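Local coordinates for conserved Protein MTH1675 (Methanothermobacter thermautotrophicus, PDB 1T57) that is of unknown function but binds flavin mononucleotide and magnesium, with a fold related to the alpha/beta C-terminal domain of pyruvate kinase, at residues C26-P31 against V200-R205; N54-S59 against V168-G173; H113-V118 against I152-A157. All coordinates share one frame; numbering follows the deposited sequence.

Overall arrangement
From the N terminus, strand 22-28 comes first; its partner, strand 196-204, is the last of the chain, so contact 1 joins the two termini and closes the longest loop. Within that loop, contact 2 pairs strand 54-58 with strand 168-172 near the centre of the mixed sheet. Contact 3 lies inside the loop of contact 2, setting the loop that leads into helix 118-126 against helix 144-158. The three therefore nest without crossing. Ile201 of contact 1 packs on Ile169 of contact 2, while Ile152 from the helix of contact 3 rests on the strands of contact 2. Contacts 2 and 3 both touch the flavin; contact 1 supplies one ligand of a magnesium ion.

Contact 1 (C26-P31 against V200-R205); sequences CYFEEP and VIAMPR. With MG (magnesium ion), chain D.
Four backbone hydrogen bonds pair Cys26, Tyr27 and Phe28 with Ala202, Met203 and Pro204 as parallel strands. Cys26 N gives to Ile201 O and Met203 N to Cys26 O; Phe28 N then bonds Met203 O, and Arg205 N closes the series on Phe28 O at 2.9 Å.

Apolar contacts alternate between the faces. On one, selenomethionine Met203 runs beside Tyr27 in the same direction: its CG lies 3.9 Å from Tyr27 CD2. With CG between backbone N and carbonyl carbon (chi1 56°) and chi2 extended, SE reaches the ring edge in its plane, a Met-aromatic contact; the chi3 bend sets CE beside Tyr27 CE2. On the other face Phe28 CE1 meets Ala202 CB at 3.8 Å, and the rings of Pro31 and Pro204 touch through their CB atoms at 3.8 Å.

The polar ends look to the second subunit: Tyr27 OH bonds Val200 N there, while Arg205 forms salt bridges with its Glu167 and Glu199. Pro204 O binds the magnesium ion at 2.6 Å, together with Val142 O. In this parallel pair strand 22-28, outermost in its own chain, pairs antiparallel at Cys26 with the second subunit, so one mixed sheet runs across the interface.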
loop_
_atom_site.group_PDB
_atom_site.type_symbol
_atom_site.label_atom_id
_atom_site.label_comp_id
_atom_site.label_asym_id
_atom_site.label_seq_id
_atom_site.Cartn_x
_atom_site.Cartn_y
_atom_site.Cartn_z
ATOM N N CYS A 26 31.581 -20.218 -1.168
ATOM C CA CYS A 26 31.055 -21.570 -1.159
ATOM C C CYS A 26 29.560 -21.606 -1.483
ATOM O O CYS A 26 28.775 -20.847 -0.897
ATOM C CB CYS A 26 31.304 -22.207 0.204
ATOM S SG CYS A 26 31.275 -23.987 0.161
ATOM N N TYR A 27 29.184 -22.462 -2.435
ATOM C CA TYR A 27 27.785 -22.650 -2.817
ATOM C C TYR A 27 27.333 -24.008 -2.291
ATOM O O TYR A 27 27.742 -25.035 -2.806
ATOM C CB TYR A 27 27.606 -22.627 -4.342
ATOM C CG TYR A 27 27.901 -21.291 -4.961
ATOM C CD1 TYR A 27 28.953 -21.142 -5.853
ATOM C CD2 TYR A 27 27.166 -20.159 -4.612
ATOM C CE1 TYR A 27 29.274 -19.904 -6.379
ATOM C CE2 TYR A 27 27.482 -18.917 -5.121
ATOM C CZ TYR A 27 28.539 -18.795 -6.000
ATOM O OH TYR A 27 28.907 -17.563 -6.467
ATOM N N PHE A 28 26.511 -24.027 -1.250
ATOM C CA PHE A 28 26.030 -25.303 -0.721
ATOM C C PHE A 28 24.972 -25.881 -1.645
ATOM O O PHE A 28 24.044 -25.194 -2.054
ATOM C CB PHE A 28 25.457 -25.121 0.676
ATOM C CG PHE A 28 26.436 -24.548 1.656
ATOM C CD1 PHE A 28 26.185 -23.318 2.260
ATOM C CD2 PHE A 28 27.600 -25.238 1.986
ATOM C CE1 PHE A 28 27.085 -22.777 3.169
ATOM C CE2 PHE A 28 28.510 -24.707 2.895
ATOM C CZ PHE A 28 28.249 -23.474 3.492
ATOM N N GLU A 29 25.152 -27.147 -1.983
ATOM C CA GLU A 29 24.265 -27.865 -2.882
ATOM C C GLU A 29 22.831 -27.778 -2.396
ATOM O O GLU A 29 21.899 -27.679 -3.188
ATOM C CB GLU A 29 24.705 -29.325 -2.955
ATOM C CG GLU A 29 23.886 -30.190 -3.888
ATOM C CD GLU A 29 24.040 -31.669 -3.570
ATOM O OE1 GLU A 29 25.184 -32.129 -3.333
ATOM O OE2 GLU A 29 23.011 -32.369 -3.560
ATOM N N GLU A 30 22.670 -27.826 -1.083
ATOM C CA GLU A 30 21.353 -27.723 -0.478
ATOM C C GLU A 30 21.463 -26.913 0.827
ATOM O O GLU A 30 22.529 -26.884 1.458
ATOM C CB GLU A 30 20.797 -29.131 -0.185
ATOM C CG GLU A 30 20.652 -30.024 -1.427
ATOM C CD GLU A 30 19.460 -29.660 -2.304
ATOM O OE1 GLU A 30 19.329 -30.214 -3.424
ATOM O OE2 GLU A 30 18.649 -28.814 -1.876
ATOM N N PRO A 31 20.361 -26.243 1.243
ATOM C CA PRO A 31 20.295 -25.434 2.468
ATOM C C PRO A 31 20.116 -26.288 3.732
ATOM O O PRO A 31 19.757 -27.447 3.627
ATOM C CB PRO A 31 19.109 -24.511 2.205
ATOM C CG PRO A 31 18.189 -25.341 1.329
ATOM C CD PRO A 31 19.083 -26.224 0.499
ATOM N N VAL A 200 29.780 -12.225 -0.254
ATOM C CA VAL A 200 28.990 -13.386 0.144
ATOM C C VAL A 200 29.999 -14.501 0.450
ATOM O O VAL A 200 30.559 -15.109 -0.459
ATOM C CB VAL A 200 28.031 -13.834 -0.975
ATOM C CG1 VAL A 200 27.162 -15.015 -0.485
ATOM C CG2 VAL A 200 27.165 -12.672 -1.409
ATOM N N ILE A 201 30.252 -14.754 1.731
ATOM C CA ILE A 201 31.202 -15.792 2.117
ATOM C C ILE A 201 30.698 -17.173 1.707
ATOM O O ILE A 201 31.464 -17.995 1.231
ATOM C CB ILE A 201 31.440 -15.768 3.629
ATOM C CG1 ILE A 201 31.943 -14.381 4.037
ATOM C CG2 ILE A 201 32.451 -16.801 4.005
ATOM C CD1 ILE A 201 31.700 -13.993 5.477
ATOM N N ALA A 202 29.404 -17.428 1.880
ATOM C CA ALA A 202 28.828 -18.725 1.506
ATOM C C ALA A 202 27.298 -18.642 1.404
ATOM O O ALA A 202 26.678 -17.866 2.109
ATOM C CB ALA A 202 29.235 -19.768 2.533
HETATM N N MSE A 203 26.685 -19.438 0.541
HETATM C CA MSE A 203 25.233 -19.397 0.408
HETATM C C MSE A 203 24.687 -20.627 -0.284
HETATM O O MSE A 203 25.319 -21.165 -1.180
HETATM C CB MSE A 203 24.805 -18.176 -0.404
HETATM C CG MSE A 203 25.460 -18.107 -1.763
HETATM SE SE MSE A 203 24.555 -17.055 -3.138
HETATM C CE MSE A 203 25.959 -15.738 -3.436
ATOM N N PRO A 204 23.494 -21.083 0.111
ATOM C CA PRO A 204 22.939 -22.262 -0.553
ATOM C C PRO A 204 22.603 -21.859 -1.986
ATOM O O PRO A 204 21.900 -20.874 -2.196
ATOM C CB PRO A 204 21.666 -22.557 0.242
ATOM C CG PRO A 204 21.785 -21.697 1.511
ATOM C CD PRO A 204 22.515 -20.491 1.035
ATOM N N ARG A 205 23.111 -22.621 -2.950
ATOM C CA ARG A 205 22.885 -22.395 -4.373
ATOM C C ARG A 205 21.434 -22.475 -4.826
ATOM O O ARG A 205 21.029 -21.764 -5.729
ATOM C CB ARG A 205 23.688 -23.410 -5.164
ATOM C CG ARG A 205 23.652 -23.242 -6.659
ATOM C CD ARG A 205 24.797 -24.083 -7.240
ATOM N NE ARG A 205 25.186 -23.623 -8.553
ATOM C CZ ARG A 205 24.377 -23.607 -9.618
ATOM N NH1 ARG A 205 23.123 -24.042 -9.520
ATOM N NH2 ARG A 205 24.812 -23.132 -10.790
HETATM MG MG MG D . 20.268 -19.812 -3.886
#

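Contact 2 (N54-S59 against V168-G173); sequences NFVVAS and VIAIGG. With FMN (flavin mononucleotide), chain E.
Val56 and Ala170 face each other as partners in a parallel strand pair at the heart of the mixed sheet, within the alpha/beta domain related to that of pyruvate kinase; the C-terminal ends of both strands reach the flavin. The strands run at 15° to each other, in step from Phe55 opposite Ile169 to Val57 opposite Ile171.

Backbone hydrogen bonds bind them in the usual parallel alternation. Val56 gives its N-H to Ile169 O and receives Ile171 N on its own carbonyl, so both its backbone polar groups are used across this pair. Ala58 N to Ile171 O is almost straight at 178°.

Side chains pack on both faces. Phe55 and Ile169 point the same way, with CD2 of the ring 3.7 Å from Ile169 CB, under helix 36-50. Next along that face, Val57 spreads both methyls against Ile171: CG1 meets Ile171 CG2 at 3.7 Å and CG2 meets Ile171 CD1 at 3.8 Å. The opposite face carries Val56, whose CG1 sits between the backbone N and carbonyl carbon (chi1 56°) and comes within 3.8 Å of Ala170 CB. Helix 144-158 covers this side through Ile152, Ala156 and Cys149.

At the strand ends, Ala58 CB touches C2' and C9 of the flavin, and Ser59 OG bonds the phosphate, although its position is less certain. Gly173 holds the ribityl chain twice: its N donates to O2' at 3.0 Å, and FMN O2' donates to Gly173 O at 2.6 Å.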
loop_
_atom_site.group_PDB
_atom_site.type_symbol
_atom_site.label_atom_id
_atom_site.label_comp_id
_atom_site.label_asym_id
_atom_site.label_seq_id
_atom_site.Cartn_x
_atom_site.Cartn_y
_atom_site.Cartn_z
ATOM N N ASN A 54 33.243 -7.721 14.428
ATOM C CA ASN A 54 31.816 -7.613 14.742
ATOM C C ASN A 54 30.991 -8.715 14.038
ATOM O O ASN A 54 30.998 -8.840 12.805
ATOM C CB ASN A 54 31.309 -6.231 14.343
ATOM C CG ASN A 54 31.789 -5.138 15.292
ATOM O OD1 ASN A 54 31.306 -5.024 16.438
ATOM N ND2 ASN A 54 32.750 -4.329 14.824
ATOM N N PHE A 55 30.287 -9.531 14.820
ATOM C CA PHE A 55 29.495 -10.605 14.231
ATOM C C PHE A 55 28.077 -10.633 14.753
ATOM O O PHE A 55 27.865 -10.673 15.951
ATOM C CB PHE A 55 30.121 -11.979 14.529
ATOM C CG PHE A 55 31.529 -12.152 14.043
ATOM C CD1 PHE A 55 32.605 -11.661 14.774
ATOM C CD2 PHE A 55 31.778 -12.803 12.845
ATOM C CE1 PHE A 55 33.925 -11.831 14.313
ATOM C CE2 PHE A 55 33.079 -12.975 12.383
ATOM C CZ PHE A 55 34.153 -12.482 13.115
ATOM N N VAL A 56 27.105 -10.629 13.852
ATOM C CA VAL A 56 25.729 -10.718 14.294
ATOM C C VAL A 56 25.230 -12.060 13.784
ATOM O O VAL A 56 25.362 -12.357 12.594
ATOM C CB VAL A 56 24.876 -9.591 13.736
ATOM C CG1 VAL A 56 24.952 -9.570 12.202
ATOM C CG2 VAL A 56 23.446 -9.752 14.237
ATOM N N VAL A 57 24.667 -12.875 14.671
ATOM C CA VAL A 57 24.220 -14.211 14.275
ATOM C C VAL A 57 22.853 -14.609 14.760
ATOM O O VAL A 57 22.540 -14.457 15.929
ATOM C CB VAL A 57 25.169 -15.304 14.797
ATOM C CG1 VAL A 57 24.832 -16.630 14.154
ATOM C CG2 VAL A 57 26.584 -14.929 14.526
ATOM N N ALA A 58 22.063 -15.161 13.858
ATOM C CA ALA A 58 20.731 -15.627 14.197
ATOM C C ALA A 58 20.849 -17.000 14.834
ATOM O O ALA A 58 21.273 -17.969 14.188
ATOM C CB ALA A 58 19.871 -15.723 12.952
ATOM N N SER A 59 20.479 -17.076 16.103
ATOM C CA SER A 59 20.519 -18.335 16.833
ATOM C C SER A 59 19.312 -18.367 17.749
ATOM O O SER A 59 19.298 -17.741 18.818
ATOM C CB SER A 59 21.797 -18.459 17.669
ATOM O OG SER A 59 21.983 -19.815 18.042
ATOM N N VAL A 168 30.788 -5.731 9.093
ATOM C CA VAL A 168 30.396 -6.786 10.010
ATOM C C VAL A 168 30.112 -8.060 9.214
ATOM O O VAL A 168 29.803 -7.999 8.018
ATOM C CB VAL A 168 29.088 -6.392 10.761
ATOM C CG1 VAL A 168 28.710 -7.462 11.753
ATOM C CG2 VAL A 168 29.255 -5.049 11.449
ATOM N N ILE A 169 30.217 -9.213 9.861
ATOM C CA ILE A 169 29.925 -10.463 9.171
ATOM C C ILE A 169 28.572 -10.913 9.717
ATOM O O ILE A 169 28.449 -11.088 10.923
ATOM C CB ILE A 169 30.991 -11.551 9.479
ATOM C CG1 ILE A 169 32.391 -11.060 9.046
ATOM C CG2 ILE A 169 30.616 -12.854 8.788
ATOM C CD1 ILE A 169 33.037 -11.841 7.859
ATOM N N ALA A 170 27.571 -11.068 8.844
ATOM C CA ALA A 170 26.222 -11.495 9.250
ATOM C C ALA A 170 26.020 -12.972 8.919
ATOM O O ALA A 170 26.351 -13.399 7.829
ATOM C CB ALA A 170 25.171 -10.655 8.534
ATOM N N ILE A 171 25.455 -13.730 9.857
ATOM C CA ILE A 171 25.260 -15.184 9.695
ATOM C C ILE A 171 23.821 -15.667 9.883
ATOM O O ILE A 171 23.175 -15.433 10.912
ATOM C CB ILE A 171 26.189 -15.961 10.708
ATOM C CG1 ILE A 171 27.665 -15.704 10.353
ATOM C CG2 ILE A 171 25.899 -17.448 10.703
ATOM C CD1 ILE A 171 28.679 -15.848 11.536
ATOM N N GLY A 172 23.320 -16.364 8.884
ATOM C CA GLY A 172 21.972 -16.868 8.988
ATOM C C GLY A 172 21.845 -18.229 8.350
ATOM O O GLY A 172 22.788 -18.723 7.737
ATOM N N GLY A 173 20.676 -18.839 8.488
ATOM C CA GLY A 173 20.485 -20.142 7.892
ATOM C C GLY A 173 19.037 -20.481 7.627
ATOM O O GLY A 173 18.151 -19.651 7.812
HETATM N N1 FMN E . 15.289 -19.115 9.379
HETATM C C2 FMN E . 14.684 -19.221 8.132
HETATM O O2 FMN E . 14.877 -20.198 7.434
HETATM N N3 FMN E . 13.984 -18.199 7.549
HETATM C C4 FMN E . 13.682 -17.077 8.277
HETATM O O4 FMN E . 13.154 -16.115 7.704
HETATM C C4A FMN E . 14.300 -16.929 9.521
HETATM N N5 FMN E . 14.071 -15.793 10.266
HETATM C C5A FMN E . 14.896 -15.539 11.336
HETATM C C6 FMN E . 14.661 -14.383 12.060
HETATM C C7 FMN E . 15.352 -14.123 13.210
HETATM C C7M FMN E . 14.972 -12.883 13.952
HETATM C C8 FMN E . 15.915 -15.194 13.894
HETATM C C8M FMN E . 16.584 -14.989 15.241
HETATM C C9 FMN E . 16.133 -16.381 13.196
HETATM C C9A FMN E . 15.714 -16.539 11.871
HETATM N N10 FMN E . 15.725 -17.804 11.267
HETATM C C10 FMN E . 15.158 -17.926 10.023
HETATM C "C1'" FMN E . 16.550 -18.957 11.796
HETATM C "C2'" FMN E . 18.004 -18.692 11.519
HETATM O "O2'" FMN E . 18.148 -18.399 10.124
HETATM C "C3'" FMN E . 18.847 -19.908 11.827
HETATM O "O3'" FMN E . 18.384 -21.023 11.127
HETATM C "C4'" FMN E . 19.280 -20.222 13.269
HETATM O "O4'" FMN E . 20.240 -21.240 13.111
HETATM C "C5'" FMN E . 18.421 -20.898 14.316
HETATM O "O5'" FMN E . 19.360 -21.160 15.335
HETATM P P FMN E . 19.675 -22.541 16.096
HETATM O O1P FMN E . 20.479 -22.182 17.297
HETATM O O2P FMN E . 20.460 -23.545 15.228
HETATM O O3P FMN E . 18.318 -23.125 16.510
#

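Contact 3 (H113-V118 against I152-A157); sequences HALSGV and IAIMAA. With FMN (flavin mononucleotide), chain E.
The wall of the flavin pocket beside the dimethylbenzene end of the isoalloxazine is built here, where the loop carrying His113, Ala114 and Leu115 meets helix 144-158 at Ile154 and Met155.

Apolar contact joins the two parts. Ala114 points its methyl at the helix and lodges between two neighbouring side chains, 3.7 Å from Ile154 CG2 and a tight 3.3 Å from Met155 CG. Leu115 crosses Ile154 at about a right angle, its CD2 4.1 Å from Ile154 CD1; its other neighbours include Ala136 and Leu139 of helix 131-139. Ile154 also packs on Val118 of the third subunit.

Both His113 and selenomethionine Met155 then meet the same flavin methyl, C7M. One face of the imidazole lies over it, with C7M 3.1 Å from the ring plane and displaced toward the rim, nearest NE2. Met155 leaves the helix with CG anti to the carbonyl carbon (chi1 -52°), and a bend at chi3 turns CE to 3.6 Å from C7M. Its SE stands obliquely to the His113 ring, 5.5 Å from the centroid.

Polar groups of the loop are tied down nearby. His113 NE2 is hydrogen-bonded with His82 N, which would limit rotation of the imidazole and keep its face on the methyl; the His82 ring meets it edge to face. Glu151 on the helix takes Leu115 N. At C7M the contact is one of van der Waals packing, with the imidazole face and Met155 CE both against the methyl, consistent with recognition of this end of the flavin by fit, while its hydrogen bonds are made at other parts of the cofactor.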
loop_
_atom_site.group_PDB
_atom_site.type_symbol
_atom_site.label_atom_id
_atom_site.label_comp_id
_atom_site.label_asym_id
_atom_site.label_seq_id
_atom_site.Cartn_x
_atom_site.Cartn_y
_atom_site.Cartn_z
ATOM N N HIS A 113 10.976 -8.900 14.929
ATOM C CA HIS A 113 11.773 -9.098 13.695
ATOM C C HIS A 113 11.742 -7.934 12.701
ATOM O O HIS A 113 10.674 -7.564 12.204
ATOM C CB HIS A 113 11.298 -10.354 12.971
ATOM C CG HIS A 113 11.506 -11.613 13.747
ATOM N ND1 HIS A 113 11.155 -12.851 13.251
ATOM C CD2 HIS A 113 12.056 -11.834 14.966
ATOM C CE1 HIS A 113 11.484 -13.780 14.129
ATOM N NE2 HIS A 113 12.033 -13.191 15.175
ATOM N N ALA A 114 12.924 -7.420 12.361
ATOM C CA ALA A 114 13.052 -6.254 11.485
ATOM C C ALA A 114 12.419 -6.271 10.095
ATOM O O ALA A 114 11.956 -5.232 9.640
ATOM C CB ALA A 114 14.551 -5.840 11.365
ATOM N N LEU A 115 12.371 -7.420 9.426
ATOM C CA LEU A 115 11.785 -7.457 8.080
ATOM C C LEU A 115 10.374 -7.982 7.932
ATOM O O LEU A 115 9.992 -8.433 6.863
ATOM C CB LEU A 115 12.703 -8.214 7.117
ATOM C CG LEU A 115 14.060 -7.503 6.887
ATOM C CD1 LEU A 115 14.902 -8.286 5.846
ATOM C CD2 LEU A 115 13.824 -6.055 6.431
ATOM N N SER A 116 9.605 -7.886 9.010
ATOM C CA SER A 116 8.208 -8.313 9.061
ATOM C C SER A 116 7.542 -7.330 10.051
ATOM O O SER A 116 6.681 -6.559 9.692
ATOM C CB SER A 116 8.123 -9.760 9.587
ATOM O OG SER A 116 8.859 -9.905 10.808
ATOM N N GLY A 117 7.966 -7.350 11.305
ATOM C CA GLY A 117 7.404 -6.406 12.248
ATOM C C GLY A 117 5.898 -6.526 12.478
ATOM O O GLY A 117 5.293 -7.589 12.368
ATOM N N VAL A 118 5.316 -5.403 12.844
ATOM C CA VAL A 118 3.904 -5.281 13.102
ATOM C C VAL A 118 3.200 -5.409 11.738
ATOM O O VAL A 118 2.005 -5.669 11.661
ATOM C CB VAL A 118 3.631 -3.907 13.827
ATOM C CG1 VAL A 118 2.136 -3.593 13.916
ATOM C CG2 VAL A 118 4.231 -3.970 15.240
ATOM N N ILE A 152 18.822 -9.396 10.696
ATOM C CA ILE A 152 19.435 -9.334 12.009
ATOM C C ILE A 152 20.439 -8.166 12.026
ATOM O O ILE A 152 20.727 -7.598 13.082
ATOM C CB ILE A 152 20.114 -10.710 12.416
ATOM C CG1 ILE A 152 21.045 -11.235 11.322
ATOM C CG2 ILE A 152 19.068 -11.799 12.602
ATOM C CD1 ILE A 152 21.960 -12.365 11.782
ATOM N N ALA A 153 20.948 -7.776 10.862
ATOM C CA ALA A 153 21.906 -6.667 10.847
ATOM C C ALA A 153 21.192 -5.397 11.298
ATOM O O ALA A 153 21.701 -4.660 12.124
ATOM C CB ALA A 153 22.553 -6.486 9.424
ATOM N N ILE A 154 19.992 -5.183 10.766
ATOM C CA ILE A 154 19.155 -4.042 11.111
ATOM C C ILE A 154 18.773 -4.079 12.602
ATOM O O ILE A 154 18.936 -3.111 13.324
ATOM C CB ILE A 154 17.867 -4.036 10.229
ATOM C CG1 ILE A 154 18.208 -3.670 8.789
ATOM C CG2 ILE A 154 16.884 -3.079 10.767
ATOM C CD1 ILE A 154 17.140 -4.042 7.775
HETATM N N MSE A 155 18.265 -5.201 13.058
HETATM C CA MSE A 155 17.891 -5.311 14.461
HETATM C C MSE A 155 19.056 -4.978 15.416
HETATM O O MSE A 155 18.899 -4.231 16.373
HETATM C CB MSE A 155 17.396 -6.726 14.738
HETATM C CG MSE A 155 16.316 -7.192 13.770
HETATM SE SE MSE A 155 15.761 -9.057 14.080
HETATM C CE MSE A 155 16.510 -9.922 12.585
ATOM N N ALA A 156 20.219 -5.548 15.149
ATOM C CA ALA A 156 21.380 -5.335 16.006
ATOM C C ALA A 156 21.808 -3.880 16.020
ATOM O O ALA A 156 22.226 -3.374 17.057
ATOM C CB ALA A 156 22.537 -6.231 15.564
ATOM N N ALA A 157 21.714 -3.215 14.871
ATOM C CA ALA A 157 22.071 -1.807 14.783
ATOM C C ALA A 157 21.141 -0.981 15.650
ATOM O O ALA A 157 21.587 -0.196 16.490
ATOM C CB ALA A 157 21.966 -1.333 13.392
HETATM N N1 FMN E . 15.289 -19.115 9.379
HETATM C C2 FMN E . 14.684 -19.221 8.132
HETATM O O2 FMN E . 14.877 -20.198 7.434
HETATM N N3 FMN E . 13.984 -18.199 7.549
HETATM C C4 FMN E . 13.682 -17.077 8.277
HETATM O O4 FMN E . 13.154 -16.115 7.704
HETATM C C4A FMN E . 14.300 -16.929 9.521
HETATM N N5 FMN E . 14.071 -15.793 10.266
HETATM C C5A FMN E . 14.896 -15.539 11.336
HETATM C C6 FMN E . 14.661 -14.383 12.060
HETATM C C7 FMN E . 15.352 -14.123 13.210
HETATM C C7M FMN E . 14.972 -12.883 13.952
HETATM C C8 FMN E . 15.915 -15.194 13.894
HETATM C C8M FMN E . 16.584 -14.989 15.241
HETATM C C9 FMN E . 16.133 -16.381 13.196
HETATM C C9A FMN E . 15.714 -16.539 11.871
HETATM N N10 FMN E . 15.725 -17.804 11.267
HETATM C C10 FMN E . 15.158 -17.926 10.023
HETATM C "C1'" FMN E . 16.550 -18.957 11.796
HETATM C "C2'" FMN E . 18.004 -18.692 11.519
HETATM O "O2'" FMN E . 18.148 -18.399 10.124
HETATM C "C3'" FMN E . 18.847 -19.908 11.827
HETATM O "O3'" FMN E . 18.384 -21.023 11.127
HETATM C "C4'" FMN E . 19.280 -20.222 13.269
HETATM O "O4'" FMN E . 20.240 -21.240 13.111
HETATM C "C5'" FMN E . 18.421 -20.898 14.316
HETATM O "O5'" FMN E . 19.360 -21.160 15.335
HETATM P P FMN E . 19.675 -22.541 16.096
HETATM O O1P FMN E . 20.479 -22.182 17.297
HETATM O O2P FMN E . 20.460 -23.545 15.228
HETATM O O3P FMN E . 18.318 -23.125 16.510
#